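Local coordinates for protein acetyltransferase (Brucella abortus str. 2308 A, PDB 4ZBG) that binds acetyl-coenzyme A and probably transfers its acetyl group to an amine of an acceptor that is not identified here, at residues M9-E14 with L57-D62; A28-V33 with P88-P93; G67-S72 with G102-E107. All coordinates share one frame; numbering follows the deposited sequence. Where two conformers were deposited one is given.

Contact 1: M9-E14 with L57-D62; sequences MHIRKE and LVAEED
His10, Arg12 and Glu60 meet on one face of an antiparallel strand pair, where the carboxylate of Glu60 takes three side-chain hydrogen bonds. Glu60 reaches out fully extended, CG anti to its backbone N (chi1 -177°), and the Arg12 side chain crosses it at a slant. Arg12 presents its NE edge, one nitrogen to each oxygen: NE lies 3.0 Å from Glu60 OE1 and NH2 3.1 Å from Glu60 OE2. Both oxygens lie in the guanidinium plane, yet the arginine comes from above the carboxylate, the two planes being 58° apart. The His10 ring runs alongside Glu60, turned only 24° from its carboxylate, and NE2 donates to the anti lone pair of Glu60 OE1 at 2.9 Å. OE1 thus serves two donors, and with OE2 also held by Arg12 the carboxylate has probably little freedom to turn. Val58 CG2 sits 3.8 Å above the centre of the Arg12 guanidinium, so an apolar branch supports one face while the edge is held by charge; Arg12 NH1 bonds Lys13 O and also forms a salt bridge with Asp18.

The opposite face, with Ile11 and Ala59, turns to helix 100-114; Ile11 CG2 touches Leu57 CD1 at 4.1 Å. Between the faces, His10 pairs with Glu60 and Arg12 with Val58 through reciprocal backbone bonds, His10 N to Glu60 O being 2.9 Å. Here the short N-terminal strand 10-13 joins strand 55-61 in antiparallel register at the edge of the sheet, as the first strand does in the GNAT fold.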
loop_
_atom_site.group_PDB
_atom_site.type_symbol
_atom_site.label_atom_id
_atom_site.label_comp_id
_atom_site.label_asym_id
_atom_site.label_seq_id
_atom_site.Cartn_x
_atom_site.Cartn_y
_atom_site.Cartn_z
ATOM N N MET A 9 6.443 17.477 -7.164
ATOM C CA MET A 9 5.824 16.403 -6.417
ATOM C C MET A 9 6.841 15.854 -5.439
ATOM O O MET A 9 8.022 15.723 -5.761
ATOM C CB MET A 9 5.340 15.292 -7.338
ATOM C CG MET A 9 4.470 14.279 -6.618
ATOM S SD MET A 9 3.952 12.914 -7.659
ATOM C CE MET A 9 5.387 11.848 -7.579
ATOM N N HIS A 10 6.389 15.549 -4.232
ATOM C CA HIS A 10 7.253 14.898 -3.267
ATOM C C HIS A 10 6.467 13.858 -2.489
ATOM O O HIS A 10 5.245 13.938 -2.364
ATOM C CB HIS A 10 7.946 15.911 -2.350
ATOM C CG HIS A 10 7.108 16.372 -1.202
ATOM N ND1 HIS A 10 7.452 16.131 0.112
ATOM C CD2 HIS A 10 5.942 17.058 -1.166
ATOM C CE1 HIS A 10 6.531 16.646 0.907
ATOM N NE2 HIS A 10 5.604 17.215 0.157
ATOM N N ILE A 11 7.181 12.853 -2.007
ATOM C CA ILE A 11 6.593 11.775 -1.238
ATOM C C ILE A 11 6.938 11.961 0.225
ATOM O O ILE A 11 8.068 12.289 0.559
ATOM C CB ILE A 11 7.068 10.419 -1.777
ATOM C CG1 ILE A 11 6.508 10.213 -3.182
ATOM C CG2 ILE A 11 6.624 9.291 -0.863
ATOM C CD1 ILE A 11 7.113 9.041 -3.914
ATOM N N ARG A 12 5.960 11.769 1.100
ATOM C CA ARG A 12 6.212 11.862 2.530
ATOM C C ARG A 12 5.256 10.950 3.279
ATOM O O ARG A 12 4.250 10.483 2.724
ATOM C CB ARG A 12 6.026 13.300 3.021
ATOM C CG ARG A 12 4.627 13.854 2.788
ATOM C CD ARG A 12 4.388 15.129 3.580
ATOM N NE ARG A 12 3.092 15.728 3.272
ATOM C CZ ARG A 12 1.946 15.378 3.847
ATOM N NH1 ARG A 12 1.923 14.413 4.758
ATOM N NH2 ARG A 12 0.817 15.986 3.507
ATOM N N LYS A 13 5.569 10.693 4.540
ATOM C CA LYS A 13 4.658 9.967 5.416
ATOM C C LYS A 13 3.418 10.803 5.681
ATOM O O LYS A 13 3.485 12.034 5.752
ATOM C CB LYS A 13 5.321 9.635 6.752
ATOM C CG LYS A 13 6.307 8.487 6.705
ATOM C CD LYS A 13 6.806 8.155 8.104
ATOM C CE LYS A 13 8.029 7.261 8.065
ATOM N NZ LYS A 13 8.647 7.127 9.411
ATOM N N GLU A 14 2.292 10.128 5.846
ATOM C CA GLU A 14 1.067 10.827 6.179
ATOM C C GLU A 14 1.193 11.508 7.533
ATOM O O GLU A 14 2.007 11.119 8.386
ATOM C CB GLU A 14 -0.119 9.857 6.214
ATOM C CG GLU A 14 -0.221 9.050 7.499
ATOM C CD GLU A 14 -1.604 8.436 7.703
ATOM O OE1 GLU A 14 -2.204 7.963 6.717
ATOM O OE2 GLU A 14 -2.091 8.424 8.856
ATOM N N LEU A 57 2.123 6.468 2.943
ATOM C CA LEU A 57 2.825 7.528 2.227
ATOM C C LEU A 57 1.879 8.223 1.280
ATOM O O LEU A 57 0.995 7.589 0.696
ATOM C CB LEU A 57 3.985 6.970 1.403
ATOM C CG LEU A 57 5.071 6.178 2.123
ATOM C CD1 LEU A 57 6.129 5.727 1.126
ATOM C CD2 LEU A 57 5.692 6.986 3.247
ATOM N N VAL A 58 2.091 9.524 1.112
ATOM C CA VAL A 58 1.370 10.304 0.120
ATOM C C VAL A 58 2.340 10.920 -0.876
ATOM O O VAL A 58 3.481 11.249 -0.538
ATOM C CB VAL A 58 0.482 11.391 0.751
ATOM C CG1 VAL A 58 -0.641 10.768 1.564
ATOM C CG2 VAL A 58 1.320 12.366 1.584
ATOM N N ALA A 59 1.870 11.065 -2.109
ATOM C CA ALA A 59 2.518 11.885 -3.115
ATOM C C ALA A 59 1.753 13.199 -3.130
ATOM O O ALA A 59 0.540 13.210 -3.335
ATOM C CB ALA A 59 2.431 11.221 -4.465
ATOM N N GLU A 60 2.464 14.303 -2.922
ATOM C CA GLU A 60 1.854 15.614 -2.760
ATOM C C GLU A 60 2.456 16.582 -3.768
ATOM O O GLU A 60 3.671 16.586 -4.008
ATOM C CB GLU A 60 2.120 16.109 -1.338
ATOM C CG GLU A 60 1.496 17.438 -0.948
ATOM C CD GLU A 60 1.711 17.724 0.525
ATOM O OE1 GLU A 60 2.868 17.588 0.981
ATOM O OE2 GLU A 60 0.732 18.047 1.234
ATOM N N GLU A 61 1.604 17.410 -4.356
ATOM C CA GLU A 61 2.052 18.439 -5.280
ATOM C C GLU A 61 1.117 19.626 -5.124
ATOM O O GLU A 61 -0.107 19.457 -5.141
ATOM C CB GLU A 61 1.995 17.892 -6.701
ATOM C CG GLU A 61 2.598 18.777 -7.763
ATOM C CD GLU A 61 2.433 18.168 -9.133
ATOM O OE1 GLU A 61 1.520 18.591 -9.862
ATOM O OE2 GLU A 61 3.195 17.239 -9.475
ATOM N N ASP A 62 1.685 20.820 -4.951
ATOM C CA ASP A 62 0.890 22.031 -4.735
ATOM C C ASP A 62 -0.103 21.866 -3.583
ATOM O O ASP A 62 -1.225 22.378 -3.632
ATOM C CB ASP A 62 0.175 22.452 -6.027
ATOM C CG ASP A 62 1.136 22.948 -7.085
ATOM O OD1 ASP A 62 2.102 23.652 -6.721
ATOM O OD2 ASP A 62 0.931 22.637 -8.276
#

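Contact 2: A28-V33 with P88-P93; sequences AAFRPV and PVSVLP. With ACO (acetyl coenzyme *a), chain B.
The C-terminal part of helix 19-30 packs against strand 83-91 with Ala29 nearest Ser90, their CA atoms 5.7 Å apart, and no hydrogen bond joins the two segments. Ala29 CB points at the strand and lies 3.8 Å from Ser90 CB. Further out, Pro93 CG leans on Ala28 O. The Phe30 side chain leaves its backbone with CG anti to the carbonyl carbon (chi1 -78°), and this swings the ring toward the strand. Ser90 OG meets the ring edge near its plane, 3.3 Å from Phe30 CE2, while Pro88 CB approaches the same CE2 obliquely.

Over one face of the ring lies the pantetheine arm of acetyl-CoA, with ACO C6P 3.5 Å above the ring plane, over its centre. The strand holds that arm through its backbone. Val89 O accepts from ACO N4P at 2.8 Å. One residue pair further on, Val91 N donates to ACO O9P at 3.0 Å. Cofactor amides therefore bond along the strand much as a neighbouring strand would. Separately, Val89 N reaches the acetyl oxygen ACO O at 3.2 Å. Phe30 and Ala29 line one side of this groove, the pantetheine-binding site of GNAT acetyltransferases.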
loop_
_atom_site.group_PDB
_atom_site.type_symbol
_atom_site.label_atom_id
_atom_site.label_comp_id
_atom_site.label_asym_id
_atom_site.label_seq_id
_atom_site.Cartn_x
_atom_site.Cartn_y
_atom_site.Cartn_z
ATOM N N ALA A 28 -11.821 7.973 -4.968
ATOM C CA ALA A 28 -11.862 8.376 -6.375
ATOM C C ALA A 28 -11.193 7.326 -7.251
ATOM O O ALA A 28 -11.691 6.982 -8.323
ATOM C CB ALA A 28 -11.194 9.723 -6.569
ATOM N N ALA A 29 -10.061 6.801 -6.795
ATOM C CA ALA A 29 -9.327 5.807 -7.576
ATOM C C ALA A 29 -10.128 4.513 -7.746
ATOM O O ALA A 29 -10.108 3.892 -8.810
ATOM C CB ALA A 29 -7.983 5.520 -6.929
ATOM N N PHE A 30 -10.829 4.092 -6.696
ATOM C CA PHE A 30 -11.533 2.807 -6.712
ATOM C C PHE A 30 -12.978 2.912 -7.194
ATOM O O PHE A 30 -13.604 1.897 -7.468
ATOM C CB PHE A 30 -11.462 2.132 -5.341
ATOM C CG PHE A 30 -10.141 1.475 -5.079
ATOM C CD1 PHE A 30 -9.908 0.177 -5.504
ATOM C CD2 PHE A 30 -9.107 2.173 -4.470
ATOM C CE1 PHE A 30 -8.684 -0.428 -5.292
ATOM C CE2 PHE A 30 -7.878 1.569 -4.257
ATOM C CZ PHE A 30 -7.667 0.269 -4.664
ATOM N N ARG A 31 -13.513 4.127 -7.319
ATOM C CA ARG A 31 -14.919 4.281 -7.688
ATOM C C ARG A 31 -15.319 3.516 -8.960
ATOM O O ARG A 31 -16.360 2.865 -8.962
ATOM C CB ARG A 31 -15.320 5.761 -7.779
ATOM C CG ARG A 31 -16.829 5.966 -7.835
ATOM C CD ARG A 31 -17.210 7.415 -7.582
ATOM N NE ARG A 31 -16.759 7.885 -6.274
ATOM C CZ ARG A 31 -15.862 8.849 -6.096
ATOM N NH1 ARG A 31 -15.320 9.460 -7.145
ATOM N NH2 ARG A 31 -15.506 9.207 -4.870
ATOM N N PRO A 32 -14.488 3.552 -10.029
ATOM C CA PRO A 32 -14.875 2.814 -11.245
ATOM C C PRO A 32 -14.325 1.394 -11.321
ATOM O O PRO A 32 -14.532 0.722 -12.326
ATOM C CB PRO A 32 -14.246 3.646 -12.358
ATOM C CG PRO A 32 -13.002 4.179 -11.729
ATOM C CD PRO A 32 -13.355 4.460 -10.291
ATOM N N VAL A 33 -13.616 0.950 -10.294
ATOM C CA VAL A 33 -13.055 -0.392 -10.305
ATOM C C VAL A 33 -14.193 -1.394 -10.119
ATOM O O VAL A 33 -14.873 -1.384 -9.091
ATOM C CB VAL A 33 -11.942 -0.530 -9.244
ATOM C CG1 VAL A 33 -11.471 -1.955 -9.143
ATOM C CG2 VAL A 33 -10.769 0.385 -9.579
ATOM N N PRO A 88 -4.362 -0.678 0.155
ATOM C CA PRO A 88 -4.454 -0.200 -1.231
ATOM C C PRO A 88 -3.329 0.756 -1.616
ATOM O O PRO A 88 -2.686 1.356 -0.756
ATOM C CB PRO A 88 -5.778 0.573 -1.234
ATOM C CG PRO A 88 -5.919 1.040 0.163
ATOM C CD PRO A 88 -5.404 -0.091 1.015
ATOM N N VAL A 89 -3.097 0.854 -2.921
ATOM C CA VAL A 89 -2.351 1.955 -3.514
ATOM C C VAL A 89 -3.310 2.636 -4.483
ATOM O O VAL A 89 -4.041 1.958 -5.218
ATOM C CB VAL A 89 -1.030 1.480 -4.183
ATOM C CG1 VAL A 89 -1.266 0.388 -5.224
ATOM C CG2 VAL A 89 -0.281 2.666 -4.782
ATOM N N SER A 90 -3.309 3.967 -4.472
ATOM C CA SER A 90 -4.309 4.756 -5.183
ATOM C C SER A 90 -3.669 6.002 -5.745
ATOM O O SER A 90 -2.928 6.678 -5.042
ATOM C CB SER A 90 -5.405 5.226 -4.212
ATOM O OG SER A 90 -5.974 4.151 -3.494
ATOM N N VAL A 91 -3.980 6.325 -6.992
ATOM C CA VAL A 91 -3.539 7.582 -7.594
ATOM C C VAL A 91 -4.762 8.232 -8.224
ATOM O O VAL A 91 -5.587 7.540 -8.815
ATOM C CB VAL A 91 -2.405 7.353 -8.626
ATOM C CG1 VAL A 91 -2.090 8.633 -9.421
ATOM C CG2 VAL A 91 -1.154 6.831 -7.924
ATOM N N LEU A 92 -4.893 9.553 -8.092
ATOM C CA LEU A 92 -6.001 10.259 -8.728
ATOM C C LEU A 92 -6.079 9.851 -10.188
ATOM O O LEU A 92 -5.064 9.880 -10.883
ATOM C CB LEU A 92 -5.776 11.765 -8.662
ATOM C CG LEU A 92 -6.061 12.449 -7.330
ATOM C CD1 LEU A 92 -5.692 13.921 -7.414
ATOM C CD2 LEU A 92 -7.525 12.289 -6.939
ATOM N N PRO A 93 -7.281 9.483 -10.660
ATOM C CA PRO A 93 -7.399 9.024 -12.044
ATOM C C PRO A 93 -6.709 9.924 -13.074
ATOM O O PRO A 93 -6.011 9.416 -13.957
ATOM C CB PRO A 93 -8.912 8.971 -12.245
ATOM C CG PRO A 93 -9.392 8.483 -10.902
ATOM C CD PRO A 93 -8.513 9.210 -9.891
HETATM N N1A ACO B . 5.504 6.461 -20.264
HETATM C C2A ACO B . 4.910 5.327 -20.620
HETATM N N3A ACO B . 4.223 4.599 -19.756
HETATM C C4A ACO B . 4.112 4.992 -18.481
HETATM C C5A ACO B . 4.714 6.159 -18.072
HETATM C C6A ACO B . 5.429 6.902 -19.022
HETATM N N6A ACO B . 6.079 8.140 -18.644
HETATM N N7A ACO B . 4.455 6.317 -16.768
HETATM C C8A ACO B . 3.724 5.280 -16.387
HETATM N N9A ACO B . 3.500 4.465 -17.404
HETATM C C1B ACO B . 2.740 3.216 -17.375
HETATM C C2B ACO B . 3.262 2.258 -16.602
HETATM O O2B ACO B . 4.303 1.493 -17.250
HETATM C C3B ACO B . 1.948 1.299 -16.235
HETATM O O3B ACO B . 1.585 0.492 -17.387
HETATM P P3B ACO B . 2.041 -1.080 -17.567
HETATM O O7A ACO B . 1.404 -1.532 -18.860
HETATM O O8A ACO B . 1.528 -1.872 -16.388
HETATM O O9A ACO B . 3.552 -1.109 -17.634
HETATM C C4B ACO B . 0.976 2.175 -15.965
HETATM O O4B ACO B . 1.384 3.519 -16.679
HETATM C C5B ACO B . 0.776 2.563 -14.488
HETATM O O5B ACO B . 2.026 2.770 -13.878
HETATM P P1A ACO B . 2.291 4.028 -12.865
HETATM O O1A ACO B . 2.199 5.347 -13.570
HETATM O O2A ACO B . 3.565 3.718 -12.129
HETATM O O3A ACO B . 1.111 3.896 -11.769
HETATM P P2A ACO B . -0.133 4.897 -11.538
HETATM O O4A ACO B . 0.341 6.201 -10.977
HETATM O O5A ACO B . -1.023 4.938 -12.749
HETATM O O6A ACO B . -0.856 4.107 -10.323
HETATM C CBP ACO B . -2.480 2.483 -9.671
HETATM C CCP ACO B . -1.198 2.747 -10.465
HETATM C CDP ACO B . -2.783 0.988 -9.744
HETATM C CEP ACO B . -2.239 2.917 -8.229
HETATM C CAP ACO B . -3.616 3.300 -10.290
HETATM O OAP ACO B . -3.901 2.770 -11.562
HETATM C C9P ACO B . -4.902 3.310 -9.461
HETATM O O9P ACO B . -5.068 4.039 -8.529
HETATM N N8P ACO B . -5.912 2.390 -9.894
HETATM C C7P ACO B . -7.192 2.296 -9.227
HETATM C C6P ACO B . -7.057 1.685 -7.841
HETATM C C5P ACO B . -6.362 0.341 -7.897
HETATM O O5P ACO B . -6.740 -0.541 -8.606
HETATM N N4P ACO B . -5.219 0.177 -7.048
HETATM C C3P ACO B . -4.497 -1.078 -7.039
HETATM C C2P ACO B . -5.226 -2.116 -6.195
HETATM S S1P ACO B . -4.165 -3.575 -6.014
HETATM C C ACO B . -3.066 -3.156 -4.651
HETATM O O ACO B . -3.235 -2.160 -4.022
HETATM C CH3 ACO B . -1.930 -4.122 -4.365
#

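Contact 3: G67-S72 with G102-E107; sequences GHIAFS and GKLIRE
Leu104 and Ile69 meet where the helix rests on the sheet, their side chains lying alongside and running opposite ways. Leu104 leaves the helix toward the strand: its CB lies 4.0 Å from Ile69 CG2. CG, anti to the carbonyl carbon at chi1 -77°, carries the two methyls onward to different neighbours. CD1 goes deepest, settling on the strand backbone itself, 3.6 Å from Gly67 C and equally close to His68 N. With no side chain on Gly67, the methyl can lie directly against the peptide. CD2 stays beside Ile69 and approaches its CG2 at 4.2 Å.

Ile69 answers with both of its branches. CG2 lies against the helix backbone, 3.9 Å from Leu104 O, while CD1, at the end of the longer arm, crosses Ile105 at about a right angle and touches its CG1 at 3.7 Å. No hydrogen bond crosses this interface; it is apolar packing, and all five touching residues are buried.

The helix and strand segments run at 30° to each other, with their axes 8.5 Å apart at the closest. Strand 64-76 lies between strands 55-61 and 83-91, whose Leu57 and Val89 border Ile69. Leu104 also touches Ile11 of strand 10-13, and Ile105 reaches Leu86 of strand 83-91, so helix 100-114 spans several strands on this face of the sheet.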
loop_
_atom_site.group_PDB
_atom_site.type_symbol
_atom_site.label_atom_id
_atom_site.label_comp_id
_atom_site.label_asym_id
_atom_site.label_seq_id
_atom_site.Cartn_x
_atom_site.Cartn_y
_atom_site.Cartn_z
ATOM N N GLY A 67 -1.662 10.825 -4.635
ATOM C CA GLY A 67 -1.624 9.385 -4.521
ATOM C C GLY A 67 -1.299 8.986 -3.111
ATOM O O GLY A 67 -0.785 9.796 -2.334
ATOM N N HIS A 68 -1.595 7.733 -2.793
ATOM C CA HIS A 68 -1.432 7.213 -1.451
ATOM C C HIS A 68 -1.101 5.724 -1.514
ATOM O O HIS A 68 -1.548 5.013 -2.420
ATOM C CB HIS A 68 -2.717 7.410 -0.642
ATOM C CG HIS A 68 -2.683 6.717 0.678
ATOM N ND1 HIS A 68 -3.337 5.525 0.912
ATOM C CD2 HIS A 68 -2.020 7.020 1.818
ATOM C CE1 HIS A 68 -3.088 5.133 2.149
ATOM N NE2 HIS A 68 -2.295 6.025 2.718
ATOM N N ILE A 69 -0.329 5.250 -0.540
ATOM C CA ILE A 69 -0.076 3.821 -0.396
ATOM C C ILE A 69 -0.113 3.418 1.073
ATOM O O ILE A 69 0.405 4.143 1.928
ATOM C CB ILE A 69 1.233 3.411 -1.095
ATOM C CG1 ILE A 69 1.419 1.891 -1.082
ATOM C CG2 ILE A 69 2.429 4.122 -0.460
ATOM C CD1 ILE A 69 2.509 1.452 -2.025
ATOM N N ALA A 70 -0.722 2.263 1.342
ATOM C CA ALA A 70 -0.770 1.666 2.670
ATOM C C ALA A 70 0.002 0.353 2.721
ATOM O O ALA A 70 -0.037 -0.432 1.771
ATOM C CB ALA A 70 -2.212 1.402 3.072
ATOM N N PHE A 71 0.665 0.118 3.850
ATOM C CA PHE A 71 1.226 -1.180 4.190
ATOM C C PHE A 71 0.762 -1.555 5.582
ATOM O O PHE A 71 0.616 -0.687 6.439
ATOM C CB PHE A 71 2.748 -1.142 4.194
ATOM C CG PHE A 71 3.360 -0.838 2.868
ATOM C CD1 PHE A 71 3.499 0.469 2.429
ATOM C CD2 PHE A 71 3.838 -1.864 2.068
ATOM C CE1 PHE A 71 4.086 0.744 1.214
ATOM C CE2 PHE A 71 4.434 -1.602 0.849
ATOM C CZ PHE A 71 4.558 -0.297 0.418
ATOM N N SER A 72 0.566 -2.852 5.818
ATOM C CA SER A 72 0.087 -3.341 7.110
ATOM C C SER A 72 0.640 -4.745 7.332
ATOM O O SER A 72 1.021 -5.417 6.373
ATOM C CB SER A 72 -1.453 -3.330 7.154
ATOM O OG SER A 72 -2.013 -4.077 6.096
ATOM N N GLY A 102 4.271 3.990 -9.179
ATOM C CA GLY A 102 5.550 3.312 -9.111
ATOM C C GLY A 102 6.482 3.962 -8.108
ATOM O O GLY A 102 7.215 3.277 -7.398
ATOM N N LYS A 103 6.483 5.289 -8.057
ATOM C CA LYS A 103 7.319 5.994 -7.085
ATOM C C LYS A 103 6.871 5.719 -5.649
ATOM O O LYS A 103 7.709 5.508 -4.772
ATOM C CB LYS A 103 7.382 7.499 -7.377
ATOM C CG LYS A 103 8.197 7.816 -8.606
ATOM C CD LYS A 103 8.073 9.284 -8.980
ATOM C CE LYS A 103 8.808 9.591 -10.278
ATOM N NZ LYS A 103 8.348 10.879 -10.855
ATOM N N LEU A 104 5.560 5.722 -5.411
ATOM C CA LEU A 104 5.026 5.408 -4.083
ATOM C C LEU A 104 5.397 3.996 -3.658
ATOM O O LEU A 104 5.784 3.758 -2.512
ATOM C CB LEU A 104 3.506 5.560 -4.074
ATOM C CG LEU A 104 3.022 7.004 -4.011
ATOM C CD1 LEU A 104 1.544 7.065 -4.345
ATOM C CD2 LEU A 104 3.285 7.584 -2.624
ATOM N N ILE A 105 5.262 3.052 -4.580
ATOM C CA ILE A 105 5.558 1.656 -4.274
ATOM C C ILE A 105 7.040 1.476 -3.967
ATOM O O ILE A 105 7.400 0.867 -2.960
ATOM C CB ILE A 105 5.079 0.717 -5.396
ATOM C CG1 ILE A 105 3.549 0.745 -5.491
ATOM C CG2 ILE A 105 5.615 -0.690 -5.171
ATOM C CD1 ILE A 105 3.011 0.194 -6.793
ATOM N N ARG A 106 7.910 2.010 -4.824
ATOM C CA ARG A 106 9.344 1.852 -4.604
ATOM C C ARG A 106 9.774 2.495 -3.289
ATOM O O ARG A 106 10.569 1.923 -2.540
ATOM C CB ARG A 106 10.148 2.414 -5.779
ATOM C CG ARG A 106 10.068 1.560 -7.030
ATOM C CD ARG A 106 11.114 1.947 -8.055
ATOM N NE ARG A 106 10.938 1.197 -9.297
ATOM C CZ ARG A 106 10.079 1.538 -10.247
ATOM N NH1 ARG A 106 9.311 2.605 -10.088
ATOM N NH2 ARG A 106 9.975 0.810 -11.353
ATOM N N GLU A 107 9.252 3.680 -3.001
ATOM C CA GLU A 107 9.621 4.348 -1.770
ATOM C C GLU A 107 9.094 3.598 -0.537
ATOM O O GLU A 107 9.805 3.451 0.464
ATOM C CB GLU A 107 9.179 5.810 -1.801
ATOM C CG GLU A 107 9.575 6.584 -0.569
ATOM C CD GLU A 107 11.067 6.592 -0.303
ATOM O OE1 GLU A 107 11.885 6.488 -1.253
ATOM O OE2 GLU A 107 11.418 6.723 0.883
#

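How the contacts relate
From the N terminus, strand 10-13 leads to helix 19-30, and both wait for later partners. Contact 1 closes first, when strand 55-61 returns beside 10-13. Contact 2, opened by 28-33 inside that loop, closes only at 88-93, so the two cross. Contact 3 opens at 67-72, after contact 1 has closed, and ends at 102-107, crossing contact 2. Strand 64-76 is the shared neighbour: Ala59 N probably bonds Gly67 O toward contact 1, and His68 N probably bonds Ser90 O toward contact 2. Together they tie the N-terminal strand, the cofactor strand and helices 19-30 and 100-114 to one sheet.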